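C381 turret protein (Sulfolobus turreted icosahedral virus, PDB 4IND) probably builds the turrets of the viral capsid, assembling as five copies that each carry three jelly-roll domains in a row. Local coordinates at residues I82-Y87 and F116-I121; V94-F99 and Q133-L138; Y301-G306 and T368-Y373. All blocks are in the same frame, centred on the assembly; numbering follows the deposited sequence.

Interaction 1 (I82-Y87 and F116-I121); sequences IRIKVY and FEIYDI
In the first jelly-roll domain, strands 78-88 and 114-124 pair antiparallel through Ile82-Val86 and Phe116-Asp120. Paired N-H and C=O groups join Ile82 to Asp120, Ile84 to Ile118 and Val86 to Phe116, the bond from Ile84 N to Ile118 O being 2.8 Å long. Beta-branched residues suit the buried face with Ile84, Val86 and Ile118, filling the space between the sheets: the CB atoms of Ile84 and Ile118 pack at 3.9 Å, and Ile118 CD1 reaches diagonally across the pairing to Val86 CG1 at 3.8 Å, the two side chains crossing at about a right angle. Against this face lies strand 130-134 of the opposing sheet, whose Ile132 touches Ile118. Asp120 shares that side, its OD1 taking the N-H groups of Ile121 and Phe100 and its OD2 meeting Tyr130 OH and Phe99 N, so a buried carboxylate is well provided with partners.

The other face carries Arg83, Lys85 and Glu117 beside Tyr119. Lys85 NZ meets Glu117 OE2 nearly along its C-O axis in a 2.6 Å salt bridge; the lysine chain starts out extended, CG anti to the backbone N (chi1 -174°), and bends only at its last two torsions, turning the ammonium toward the glutamate. Glu115 of the same chain and Asp72 of the second subunit form further salt bridges with NZ, and the shared ammonium probably offsets the closeness of the Glu115 and Glu117 carboxylates. Beside it, Arg83 CG rests obliquely against the Tyr119 ring, 3.9 Å from CD1, while Arg83 NH2 bonds Leu75 O of the second subunit.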
ATOM      1  N   ILE A  82      18.685 -10.791 -13.649  1.00 24.64           N
ATOM      2  CA  ILE A  82      19.073 -12.124 -14.105  1.00 24.44           C
ATOM      3  C   ILE A  82      20.315 -12.550 -13.326  1.00 29.59           C
ATOM      4  O   ILE A  82      21.266 -11.768 -13.175  1.00 24.39           O
ATOM      5  CB  ILE A  82      19.366 -12.103 -15.595  1.00 26.40           C
ATOM      6  CG1 ILE A  82      18.044 -11.987 -16.365  1.00 29.03           C
ATOM      7  CG2 ILE A  82      20.147 -13.341 -16.025  1.00 23.32           C
ATOM      8  CD1 ILE A  82      18.216 -11.725 -17.831  1.00 31.92           C
ATOM      9  N   ARG A  83      20.292 -13.773 -12.805  1.00 27.70           N
ATOM     10  CA  ARG A  83      21.482 -14.367 -12.211  1.00 23.46           C
ATOM     11  C   ARG A  83      21.814 -15.643 -12.969  1.00 23.69           C
ATOM     12  O   ARG A  83      20.964 -16.521 -13.142  1.00 22.26           O
ATOM     13  CB  ARG A  83      21.280 -14.629 -10.719  1.00 30.94           C
ATOM     14  CG  ARG A  83      21.263 -13.336  -9.857  1.00 25.18           C
ATOM     15  CD  ARG A  83      20.750 -13.614  -8.468  1.00 25.09           C
ATOM     16  NE  ARG A  83      19.348 -14.014  -8.495  1.00 27.41           N
ATOM     17  CZ  ARG A  83      18.746 -14.708  -7.536  1.00 27.57           C
ATOM     18  NH1 ARG A  83      19.422 -15.084  -6.459  1.00 28.46           N
ATOM     19  NH2 ARG A  83      17.468 -15.025  -7.662  1.00 28.27           N
ATOM     20  N   ILE A  84      23.052 -15.739 -13.433  1.00 24.16           N
ATOM     21  CA  ILE A  84      23.518 -16.977 -14.060  1.00 26.36           C
ATOM     22  C   ILE A  84      24.648 -17.551 -13.227  1.00 24.63           C
ATOM     23  O   ILE A  84      25.703 -16.934 -13.121  1.00 28.06           O
ATOM     24  CB  ILE A  84      24.045 -16.741 -15.485  1.00 27.54           C
ATOM     25  CG1 ILE A  84      23.134 -15.780 -16.254  1.00 27.54           C
ATOM     26  CG2 ILE A  84      24.153 -18.094 -16.244  1.00 21.83           C
ATOM     27  CD1 ILE A  84      23.583 -15.512 -17.709  1.00 21.56           C
ATOM     28  N   LYS A  85      24.445 -18.727 -12.632  1.00 19.70           N
ATOM     29  CA  LYS A  85      25.524 -19.354 -11.866  1.00 21.38           C
ATOM     30  C   LYS A  85      26.393 -20.116 -12.835  1.00 24.15           C
ATOM     31  O   LYS A  85      25.921 -21.017 -13.545  1.00 25.42           O
ATOM     32  CB  LYS A  85      25.003 -20.321 -10.792  1.00 20.68           C
ATOM     33  CG  LYS A  85      26.148 -20.852  -9.911  1.00 28.36           C
ATOM     34  CD  LYS A  85      25.684 -21.907  -8.876  1.00 31.81           C
ATOM     35  CE  LYS A  85      24.850 -21.279  -7.774  1.00 31.14           C
ATOM     36  NZ  LYS A  85      25.628 -20.302  -6.981  1.00 37.79           N
ATOM     37  N   VAL A  86      27.667 -19.762 -12.894  1.00 21.88           N
ATOM     38  CA  VAL A  86      28.555 -20.460 -13.842  1.00 24.35           C
ATOM     39  C   VAL A  86      29.810 -20.944 -13.135  1.00 27.70           C
ATOM     40  O   VAL A  86      30.101 -20.538 -12.007  1.00 27.88           O
ATOM     41  CB  VAL A  86      28.969 -19.569 -15.044  1.00 26.51           C
ATOM     42  CG1 VAL A  86      27.755 -19.076 -15.812  1.00 23.57           C
ATOM     43  CG2 VAL A  86      29.817 -18.398 -14.561  1.00 27.88           C
ATOM     44  N   TYR A  87      30.557 -21.819 -13.800  1.00 25.13           N
ATOM     45  CA  TYR A  87      31.826 -22.284 -13.291  1.00 24.80           C
ATOM     46  C   TYR A  87      32.827 -22.329 -14.449  1.00 27.07           C
ATOM     47  O   TYR A  87      32.569 -22.931 -15.503  1.00 28.10           O
ATOM     48  CB  TYR A  87      31.711 -23.673 -12.632  1.00 26.92           C
ATOM     49  CG  TYR A  87      33.054 -24.196 -12.162  1.00 22.91           C
ATOM     50  CD1 TYR A  87      33.559 -23.835 -10.928  1.00 23.63           C
ATOM     51  CD2 TYR A  87      33.824 -25.046 -12.963  1.00 31.34           C
ATOM     52  CE1 TYR A  87      34.782 -24.302 -10.487  1.00 31.91           C
ATOM     53  CE2 TYR A  87      35.064 -25.527 -12.530  1.00 37.11           C
ATOM     54  CZ  TYR A  87      35.539 -25.139 -11.290  1.00 30.96           C
ATOM     55  OH  TYR A  87      36.765 -25.587 -10.829  1.00 32.19           O
ATOM     56  N   PHE A 116      31.148 -18.521 -10.315  1.00 29.34           N
ATOM     57  CA  PHE A 116      30.941 -17.077 -10.462  1.00 27.95           C
ATOM     58  C   PHE A 116      29.469 -16.795 -10.712  1.00 31.58           C
ATOM     59  O   PHE A 116      28.791 -17.597 -11.372  1.00 29.57           O
ATOM     60  CB  PHE A 116      31.751 -16.576 -11.653  1.00 29.71           C
ATOM     61  CG  PHE A 116      31.777 -15.071 -11.807  1.00 32.13           C
ATOM     62  CD1 PHE A 116      32.790 -14.321 -11.220  1.00 38.35           C
ATOM     63  CD2 PHE A 116      30.833 -14.419 -12.579  1.00 31.75           C
ATOM     64  CE1 PHE A 116      32.842 -12.937 -11.383  1.00 40.02           C
ATOM     65  CE2 PHE A 116      30.866 -13.033 -12.748  1.00 29.14           C
ATOM     66  CZ  PHE A 116      31.875 -12.291 -12.150  1.00 32.35           C
ATOM     67  N   GLU A 117      28.982 -15.667 -10.199  1.00 27.33           N
ATOM     68  CA  GLU A 117      27.593 -15.244 -10.403  1.00 28.09           C
ATOM     69  C   GLU A 117      27.580 -14.120 -11.420  1.00 31.17           C
ATOM     70  O   GLU A 117      28.078 -13.025 -11.164  1.00 26.50           O
ATOM     71  CB  GLU A 117      26.994 -14.717  -9.096  1.00 35.92           C
ATOM     72  CG  GLU A 117      27.094 -15.683  -7.941  1.00 57.92           C
ATOM     73  CD  GLU A 117      26.014 -16.718  -8.011  1.00 65.74           C
ATOM     74  OE1 GLU A 117      24.887 -16.326  -8.361  1.00 71.02           O
ATOM     75  OE2 GLU A 117      26.286 -17.905  -7.735  1.00 67.06           O
ATOM     76  N   ILE A 118      27.033 -14.389 -12.590  1.00 20.93           N
ATOM     77  CA  ILE A 118      26.825 -13.341 -13.581  1.00 26.46           C
ATOM     78  C   ILE A 118      25.513 -12.639 -13.254  1.00 30.73           C
ATOM     79  O   ILE A 118      24.464 -13.276 -13.260  1.00 35.49           O
ATOM     80  CB  ILE A 118      26.725 -13.952 -15.007  1.00 26.55           C
ATOM     81  CG1 ILE A 118      28.078 -14.575 -15.414  1.00 27.30           C
ATOM     82  CG2 ILE A 118      26.312 -12.904 -16.021  1.00 26.00           C
ATOM     83  CD1 ILE A 118      28.013 -15.382 -16.703  1.00 24.89           C
ATOM     84  N   TYR A 119      25.558 -11.333 -12.979  1.00 22.79           N
ATOM     85  CA  TYR A 119      24.325 -10.575 -12.765  1.00 26.85           C
ATOM     86  C   TYR A 119      24.008  -9.821 -14.033  1.00 28.05           C
ATOM     87  O   TYR A 119      24.908  -9.287 -14.687  1.00 26.96           O
ATOM     88  CB  TYR A 119      24.489  -9.558 -11.616  1.00 26.14           C
ATOM     89  CG  TYR A 119      24.801 -10.195 -10.294  1.00 27.42           C
ATOM     90  CD1 TYR A 119      23.808 -10.411  -9.340  1.00 30.65           C
ATOM     91  CD2 TYR A 119      26.089 -10.587  -9.996  1.00 27.09           C
ATOM     92  CE1 TYR A 119      24.109 -11.006  -8.113  1.00 33.29           C
ATOM     93  CE2 TYR A 119      26.391 -11.169  -8.788  1.00 35.69           C
ATOM     94  CZ  TYR A 119      25.402 -11.388  -7.856  1.00 33.14           C
ATOM     95  OH  TYR A 119      25.751 -11.989  -6.655  1.00 41.83           O
ATOM     96  N   ASP A 120      22.728  -9.740 -14.376  1.00 25.98           N
ATOM     97  CA  ASP A 120      22.348  -8.975 -15.551  1.00 19.06           C
ATOM     98  C   ASP A 120      21.005  -8.315 -15.320  1.00 23.20           C
ATOM     99  O   ASP A 120      20.271  -8.653 -14.373  1.00 27.40           O
ATOM    100  CB  ASP A 120      22.295  -9.887 -16.782  1.00 22.39           C
ATOM    101  CG  ASP A 120      22.706  -9.172 -18.052  1.00 26.47           C
ATOM    102  OD1 ASP A 120      22.570  -7.930 -18.101  1.00 24.00           O
ATOM    103  OD2 ASP A 120      23.190  -9.838 -19.010  1.00 27.17           O
ATOM    104  N   ILE A 121      20.683  -7.357 -16.174  1.00 23.73           N
ATOM    105  CA  ILE A 121      19.448  -6.606 -15.999  1.00 25.36           C
ATOM    106  C   ILE A 121      18.717  -6.617 -17.332  1.00 26.51           C
ATOM    107  O   ILE A 121      19.334  -6.437 -18.390  1.00 23.53           O
ATOM    108  CB  ILE A 121      19.734  -5.185 -15.551  1.00 30.01           C
ATOM    109  CG1 ILE A 121      20.429  -5.207 -14.183  1.00 27.39           C
ATOM    110  CG2 ILE A 121      18.431  -4.375 -15.503  1.00 26.31           C
ATOM    111  CD1 ILE A 121      20.992  -3.865 -13.749  1.00 32.52           C
TER

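Interaction 2 (V94-F99 and Q133-L138); sequences VTVTPF and QLPPGL
Val94, Val96 and Pro135 make a small apolar patch where strand 94-96 passes the end of strand 130-134 in the first jelly-roll domain. Strand 130-134 finishes here in a type II beta turn, Pro135 to Leu138, that leads into strand 138-147. Pro135, first residue of the turn, suits the patch because its ring is a rigid hydrocarbon edge: CG lies 3.8 Å from Val94 CB, and CD lies 3.8 Å from Val96 CG2, the two valines standing two residues apart along their strand. The Val96 side chain crosses the ring at about a right angle. Its CG2, anti to the carbonyl carbon, is also 4.1 Å from Leu138 CD1, while Leu138 CD2 meets Val94 CG2 at the same separation as the two side chains slide past each other. Gly137 has a positive phi of 96°, as the third place of a type II turn requires.

No direct hydrogen bond joins the segments; beyond the apolar patch two waters do the bridging. One accepts from Thr97 N at 2.8 Å and donates to Gln133 O; the other accepts from Gln133 N at 2.7 Å and donates to Thr97 O at 3.1 Å.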
ATOM      1  N   VAL A  94      38.231 -15.896 -18.149  1.00 31.48           N
ATOM      2  CA  VAL A  94      37.410 -15.585 -19.308  1.00 34.87           C
ATOM      3  C   VAL A  94      36.572 -14.367 -18.975  1.00 33.46           C
ATOM      4  O   VAL A  94      36.399 -14.042 -17.809  1.00 34.32           O
ATOM      5  CB  VAL A  94      36.506 -16.775 -19.702  1.00 31.63           C
ATOM      6  CG1 VAL A  94      37.374 -18.007 -20.002  1.00 35.71           C
ATOM      7  CG2 VAL A  94      35.496 -17.085 -18.607  1.00 33.66           C
ATOM      8  N   THR A  95      36.067 -13.690 -20.001  1.00 32.88           N
ATOM      9  CA  THR A  95      35.264 -12.500 -19.776  1.00 33.71           C
ATOM     10  C   THR A  95      33.866 -12.684 -20.349  1.00 39.87           C
ATOM     11  O   THR A  95      33.649 -13.452 -21.297  1.00 36.12           O
ATOM     12  CB  THR A  95      35.923 -11.229 -20.340  1.00 45.40           C
ATOM     13  OG1 THR A  95      35.812 -11.233 -21.761  1.00 48.01           O
ATOM     14  CG2 THR A  95      37.391 -11.155 -19.958  1.00 51.69           C
ATOM     15  N   VAL A  96      32.907 -12.004 -19.746  1.00 30.90           N
ATOM     16  CA  VAL A  96      31.540 -12.029 -20.226  1.00 32.79           C
ATOM     17  C   VAL A  96      31.093 -10.578 -20.313  1.00 32.55           C
ATOM     18  O   VAL A  96      31.549  -9.734 -19.526  1.00 27.58           O
ATOM     19  CB  VAL A  96      30.650 -12.829 -19.257  1.00 40.04           C
ATOM     20  CG1 VAL A  96      29.215 -12.390 -19.368  1.00 48.79           C
ATOM     21  CG2 VAL A  96      30.782 -14.338 -19.518  1.00 32.96           C
ATOM     22  N   THR A  97      30.229 -10.283 -21.278  1.00 29.81           N
ATOM     23  CA  THR A  97      29.703  -8.935 -21.452  1.00 32.39           C
ATOM     24  C   THR A  97      28.213  -8.914 -21.139  1.00 29.30           C
ATOM     25  O   THR A  97      27.397  -9.355 -21.959  1.00 27.25           O
ATOM     26  CB  THR A  97      29.945  -8.446 -22.893  1.00 34.36           C
ATOM     27  OG1 THR A  97      31.350  -8.525 -23.192  1.00 33.78           O
ATOM     28  CG2 THR A  97      29.456  -7.012 -23.079  1.00 39.57           C
ATOM     29  N   PRO A  98      27.833  -8.402 -19.946  1.00 24.60           N
ATOM     30  CA  PRO A  98      26.408  -8.448 -19.610  1.00 22.68           C
ATOM     31  C   PRO A  98      25.578  -7.569 -20.531  1.00 27.03           C
ATOM     32  O   PRO A  98      26.081  -6.576 -21.062  1.00 27.13           O
ATOM     33  CB  PRO A  98      26.368  -7.962 -18.140  1.00 26.96           C
ATOM     34  CG  PRO A  98      27.610  -7.212 -17.951  1.00 25.17           C
ATOM     35  CD  PRO A  98      28.646  -7.890 -18.829  1.00 26.64           C
ATOM     36  N   PHE A  99      24.312  -7.943 -20.708  1.00 25.72           N
ATOM     37  CA  PHE A  99      23.377  -7.219 -21.553  1.00 24.37           C
ATOM     38  C   PHE A  99      23.072  -5.820 -20.999  1.00 21.39           C
ATOM     39  O   PHE A  99      23.253  -4.820 -21.688  1.00 24.17           O
ATOM     40  CB  PHE A  99      22.099  -8.068 -21.670  1.00 27.54           C
ATOM     41  CG  PHE A  99      21.068  -7.536 -22.636  1.00 26.09           C
ATOM     42  CD1 PHE A  99      21.351  -7.432 -23.994  1.00 27.52           C
ATOM     43  CD2 PHE A  99      19.789  -7.210 -22.197  1.00 28.08           C
ATOM     44  CE1 PHE A  99      20.375  -6.972 -24.904  1.00 30.84           C
ATOM     45  CE2 PHE A  99      18.810  -6.753 -23.100  1.00 24.72           C
ATOM     46  CZ  PHE A  99      19.107  -6.639 -24.451  1.00 23.24           C
ATOM     47  N   GLN A 133      26.491 -13.627 -24.548  1.00 28.44           N
ATOM     48  CA  GLN A 133      27.379 -14.668 -25.057  1.00 33.45           C
ATOM     49  C   GLN A 133      28.169 -15.282 -23.914  1.00 30.09           C
ATOM     50  O   GLN A 133      28.543 -14.595 -22.956  1.00 33.97           O
ATOM     51  CB  GLN A 133      28.341 -14.106 -26.109  1.00 33.35           C
ATOM     52  CG  GLN A 133      27.690 -13.691 -27.406  1.00 36.22           C
ATOM     53  CD  GLN A 133      28.712 -13.395 -28.493  1.00 41.92           C
ATOM     54  OE1 GLN A 133      29.762 -14.026 -28.561  1.00 43.75           O
ATOM     55  NE2 GLN A 133      28.419 -12.413 -29.330  1.00 50.12           N
ATOM     56  N   LEU A 134      28.428 -16.581 -24.025  1.00 33.04           N
ATOM     57  CA  LEU A 134      29.174 -17.321 -23.020  1.00 27.54           C
ATOM     58  C   LEU A 134      30.329 -18.026 -23.697  1.00 30.15           C
ATOM     59  O   LEU A 134      30.117 -18.776 -24.645  1.00 26.30           O
ATOM     60  CB  LEU A 134      28.254 -18.344 -22.336  1.00 25.93           C
ATOM     61  CG  LEU A 134      26.992 -17.762 -21.689  1.00 30.12           C
ATOM     62  CD1 LEU A 134      26.018 -18.855 -21.273  1.00 40.27           C
ATOM     63  CD2 LEU A 134      27.346 -16.867 -20.515  1.00 31.20           C
ATOM     64  N   PRO A 135      31.560 -17.800 -23.213  1.00 28.06           N
ATOM     65  CA  PRO A 135      32.759 -18.366 -23.853  1.00 27.71           C
ATOM     66  C   PRO A 135      32.967 -19.845 -23.542  1.00 30.23           C
ATOM     67  O   PRO A 135      32.448 -20.359 -22.542  1.00 31.02           O
ATOM     68  CB  PRO A 135      33.914 -17.538 -23.239  1.00 30.30           C
ATOM     69  CG  PRO A 135      33.387 -17.131 -21.900  1.00 29.78           C
ATOM     70  CD  PRO A 135      31.896 -16.899 -22.093  1.00 26.25           C
ATOM     71  N   PRO A 136      33.734 -20.533 -24.398  1.00 28.61           N
ATOM     72  CA  PRO A 136      34.107 -21.939 -24.211  1.00 28.55           C
ATOM     73  C   PRO A 136      34.681 -22.223 -22.825  1.00 30.63           C
ATOM     74  O   PRO A 136      35.492 -21.442 -22.306  1.00 30.26           O
ATOM     75  CB  PRO A 136      35.182 -22.154 -25.280  1.00 31.41           C
ATOM     76  CG  PRO A 136      34.825 -21.181 -26.347  1.00 34.50           C
ATOM     77  CD  PRO A 136      34.332 -19.961 -25.624  1.00 27.89           C
ATOM     78  N   GLY A 137      34.271 -23.344 -22.231  1.00 27.82           N
ATOM     79  CA  GLY A 137      34.838 -23.748 -20.955  1.00 29.65           C
ATOM     80  C   GLY A 137      33.983 -23.320 -19.770  1.00 28.15           C
ATOM     81  O   GLY A 137      34.213 -23.770 -18.654  1.00 33.07           O
ATOM     82  N   LEU A 138      32.999 -22.458 -20.006  1.00 25.32           N
ATOM     83  CA  LEU A 138      32.084 -22.071 -18.922  1.00 29.59           C
ATOM     84  C   LEU A 138      31.009 -23.142 -18.765  1.00 32.32           C
ATOM     85  O   LEU A 138      30.338 -23.512 -19.730  1.00 28.02           O
ATOM     86  CB  LEU A 138      31.406 -20.740 -19.220  1.00 25.12           C
ATOM     87  CG  LEU A 138      31.954 -19.436 -18.677  1.00 38.83           C
ATOM     88  CD1 LEU A 138      30.845 -18.382 -18.734  1.00 34.51           C
ATOM     89  CD2 LEU A 138      32.519 -19.588 -17.252  1.00 33.94           C
TER
HETATM   90  O   HOH W   1      29.425 -12.233 -23.189  1.00 29.15           O
HETATM   91  O   HOH W   2      27.287 -11.030 -24.605  1.00 32.36           O

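Interaction 3 (Y301-G306 and T368-Y373); sequences YASVSG and TLILVY
Ser303 O accepts the N-H of Ile370 at 2.8 Å, nearly end-on to the carbonyl, and also receives a CA-H...O contact from Leu369 CA at 3.4 Å. It lies midway along an antiparallel pairing of Tyr301-Ser305 with Thr368-Val372 in the third, nucleoplasmin-like domain. Hydrogen-bonded pairs at Ser303-Ile370 and Ser305-Thr368 are each closed by two bonds, whereas at Tyr301-Val372 the second bond, Tyr301 N to Val372 O, is weak.

Two faces with different chemistry result. On the one with Ala302 and Val304, the leucines of the partner strand supply bulk: Leu369 CD1 packs 3.8 Å from Val304 CG2, and Leu371 CD1 sits 4.1 Å from Ala302 CB, the small Ala302 allowing the leucine branch to come close. Both leucines have CG anti to the backbone N, and a chi2 near 65° then turns CD1 toward the neighbouring strand.

Polar and apolar groups mix on the opposite face. Ile370 CG1 lies against Ser303 CB at 3.6 Å, and its CD1 comes to the edge of the Tyr301 ring, 4.3 Å from CE2. The small Ser303 lets Ile370 lie close against it, and its OG bonds Ser338 O, while Thr368 OG1 shares a hydrogen bond with Ser275 OG.

Strand 266-278 flanks 365-377 on its far side. Leu369 and Leu371 touch Ile287 of strand 283-289, and Ala302 meets Leu316 of strand 311-319, both in the second sheet of the sandwich, whereas Tyr301, Ile370 and Val372 pack on Pro341, Ala335 and Trp331 of the second subunit.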
ATOM      1  N   TYR A 301       9.154  29.282   3.930  1.00 34.62           N
ATOM      2  CA  TYR A 301       8.985  30.647   4.437  1.00 31.08           C
ATOM      3  C   TYR A 301       9.990  31.588   3.799  1.00 33.77           C
ATOM      4  O   TYR A 301      11.148  31.223   3.587  1.00 36.47           O
ATOM      5  CB  TYR A 301       9.186  30.659   5.943  1.00 28.74           C
ATOM      6  CG  TYR A 301       9.091  32.044   6.577  1.00 35.54           C
ATOM      7  CD1 TYR A 301       7.856  32.623   6.835  1.00 32.84           C
ATOM      8  CD2 TYR A 301      10.236  32.745   6.941  1.00 31.75           C
ATOM      9  CE1 TYR A 301       7.764  33.894   7.429  1.00 34.45           C
ATOM     10  CE2 TYR A 301      10.166  34.007   7.527  1.00 29.51           C
ATOM     11  CZ  TYR A 301       8.924  34.577   7.764  1.00 39.38           C
ATOM     12  OH  TYR A 301       8.838  35.827   8.356  1.00 38.06           O
ATOM     13  N   ALA A 302       9.546  32.801   3.490  1.00 34.34           N
ATOM     14  CA  ALA A 302      10.440  33.825   2.964  1.00 31.59           C
ATOM     15  C   ALA A 302      10.048  35.205   3.461  1.00 39.30           C
ATOM     16  O   ALA A 302       8.867  35.500   3.661  1.00 40.77           O
ATOM     17  CB  ALA A 302      10.480  33.798   1.440  1.00 37.45           C
ATOM     18  N   SER A 303      11.049  36.052   3.658  1.00 39.82           N
ATOM     19  CA  SER A 303      10.812  37.400   4.141  1.00 43.43           C
ATOM     20  C   SER A 303      11.881  38.322   3.577  1.00 43.20           C
ATOM     21  O   SER A 303      13.015  37.900   3.338  1.00 45.41           O
ATOM     22  CB  SER A 303      10.864  37.420   5.664  1.00 43.93           C
ATOM     23  OG  SER A 303      10.464  38.672   6.160  1.00 51.81           O
ATOM     24  N   VAL A 304      11.517  39.570   3.338  1.00 40.03           N
ATOM     25  CA  VAL A 304      12.490  40.555   2.860  1.00 42.93           C
ATOM     26  C   VAL A 304      12.456  41.761   3.780  1.00 44.09           C
ATOM     27  O   VAL A 304      11.383  42.287   4.082  1.00 41.09           O
ATOM     28  CB  VAL A 304      12.211  40.990   1.410  1.00 43.03           C
ATOM     29  CG1 VAL A 304      13.168  42.100   0.991  1.00 45.28           C
ATOM     30  CG2 VAL A 304      12.338  39.789   0.467  1.00 42.04           C
ATOM     31  N   SER A 305      13.630  42.183   4.248  1.00 41.85           N
ATOM     32  CA  SER A 305      13.734  43.389   5.043  1.00 48.47           C
ATOM     33  C   SER A 305      14.444  44.441   4.225  1.00 54.42           C
ATOM     34  O   SER A 305      15.237  44.121   3.330  1.00 56.22           O
ATOM     35  CB  SER A 305      14.497  43.130   6.338  1.00 49.90           C
ATOM     36  OG  SER A 305      15.794  42.643   6.065  1.00 54.65           O
ATOM     37  N   GLY A 306      14.145  45.696   4.521  1.00 51.97           N
ATOM     38  CA  GLY A 306      14.802  46.808   3.862  1.00 53.31           C
ATOM     39  C   GLY A 306      13.990  47.377   2.721  1.00 60.46           C
ATOM     40  O   GLY A 306      14.456  48.264   2.010  1.00 71.06           O
ATOM     41  N   THR A 368      17.393  42.500   2.114  1.00 44.70           N
ATOM     42  CA  THR A 368      17.889  41.215   2.563  1.00 43.42           C
ATOM     43  C   THR A 368      16.768  40.205   2.564  1.00 47.28           C
ATOM     44  O   THR A 368      15.737  40.420   3.207  1.00 45.44           O
ATOM     45  CB  THR A 368      18.505  41.318   3.960  1.00 49.32           C
ATOM     46  OG1 THR A 368      19.630  42.206   3.912  1.00 54.09           O
ATOM     47  CG2 THR A 368      18.969  39.945   4.447  1.00 47.24           C
ATOM     48  N   LEU A 369      16.976  39.116   1.822  1.00 38.57           N
ATOM     49  CA  LEU A 369      16.034  38.030   1.745  1.00 38.36           C
ATOM     50  C   LEU A 369      16.430  36.987   2.781  1.00 41.93           C
ATOM     51  O   LEU A 369      17.599  36.647   2.910  1.00 38.89           O
ATOM     52  CB  LEU A 369      16.084  37.398   0.350  1.00 35.08           C
ATOM     53  CG  LEU A 369      15.323  36.091   0.158  1.00 35.49           C
ATOM     54  CD1 LEU A 369      13.841  36.347   0.260  1.00 34.47           C
ATOM     55  CD2 LEU A 369      15.673  35.428  -1.187  1.00 33.55           C
ATOM     56  N   ILE A 370      15.459  36.501   3.540  1.00 40.07           N
ATOM     57  CA  ILE A 370      15.677  35.306   4.332  1.00 46.90           C
ATOM     58  C   ILE A 370      14.725  34.239   3.818  1.00 44.23           C
ATOM     59  O   ILE A 370      13.613  34.536   3.355  1.00 37.75           O
ATOM     60  CB  ILE A 370      15.497  35.533   5.842  1.00 46.51           C
ATOM     61  CG1 ILE A 370      14.037  35.786   6.180  1.00 48.93           C
ATOM     62  CG2 ILE A 370      16.347  36.691   6.334  1.00 47.69           C
ATOM     63  CD1 ILE A 370      13.847  36.281   7.595  1.00 54.35           C
ATOM     64  N   LEU A 371      15.179  32.999   3.886  1.00 40.41           N
ATOM     65  CA  LEU A 371      14.457  31.891   3.297  1.00 32.55           C
ATOM     66  C   LEU A 371      14.681  30.661   4.166  1.00 32.79           C
ATOM     67  O   LEU A 371      15.799  30.419   4.635  1.00 35.13           O
ATOM     68  CB  LEU A 371      14.959  31.675   1.868  1.00 40.96           C
ATOM     69  CG  LEU A 371      14.446  30.470   1.090  1.00 45.38           C
ATOM     70  CD1 LEU A 371      12.946  30.589   0.878  1.00 52.07           C
ATOM     71  CD2 LEU A 371      15.176  30.355  -0.242  1.00 47.71           C
ATOM     72  N   VAL A 372      13.605  29.925   4.435  1.00 25.22           N
ATOM     73  CA  VAL A 372      13.719  28.616   5.053  1.00 24.96           C
ATOM     74  C   VAL A 372      13.292  27.609   4.011  1.00 29.73           C
ATOM     75  O   VAL A 372      12.210  27.736   3.434  1.00 33.62           O
ATOM     76  CB  VAL A 372      12.816  28.482   6.285  1.00 30.42           C
ATOM     77  CG1 VAL A 372      12.871  27.056   6.801  1.00 30.03           C
ATOM     78  CG2 VAL A 372      13.262  29.464   7.366  1.00 35.38           C
ATOM     79  N   TYR A 373      14.134  26.608   3.768  1.00 34.84           N
ATOM     80  CA  TYR A 373      13.827  25.603   2.747  1.00 33.58           C
ATOM     81  C   TYR A 373      14.365  24.258   3.178  1.00 27.18           C
ATOM     82  O   TYR A 373      15.283  24.181   4.016  1.00 33.56           O
ATOM     83  CB  TYR A 373      14.450  25.996   1.408  1.00 35.93           C
ATOM     84  CG  TYR A 373      15.953  25.853   1.379  1.00 39.70           C
ATOM     85  CD1 TYR A 373      16.550  24.675   0.956  1.00 41.30           C
ATOM     86  CD2 TYR A 373      16.781  26.896   1.774  1.00 36.77           C
ATOM     87  CE1 TYR A 373      17.928  24.542   0.925  1.00 37.39           C
ATOM     88  CE2 TYR A 373      18.162  26.770   1.746  1.00 32.86           C
ATOM     89  CZ  TYR A 373      18.721  25.588   1.331  1.00 37.27           C
ATOM     90  OH  TYR A 373      20.082  25.445   1.303  1.00 38.06           O
TER

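Overall arrangement
Interactions 1 and 2 belong to the first domain and touch, their centres about 10 Å apart: Asp120 OD2 of interaction 1 probably accepts a hydrogen bond from Phe99 N of interaction 2, and the segments interleave along the chain. Interaction 3 lies in the third domain, its centre about 55 Å from that of interaction 1 and on the opposite side of the chain's centre. Interactions 1 and 3 are both buried antiparallel strand pairs that turn one face to the interior and the other to the second subunit, charged in the first case and largely apolar with hydroxyls in the second. Interaction 2, only partly buried, relies instead on side-chain packing and water bridges at a strand end.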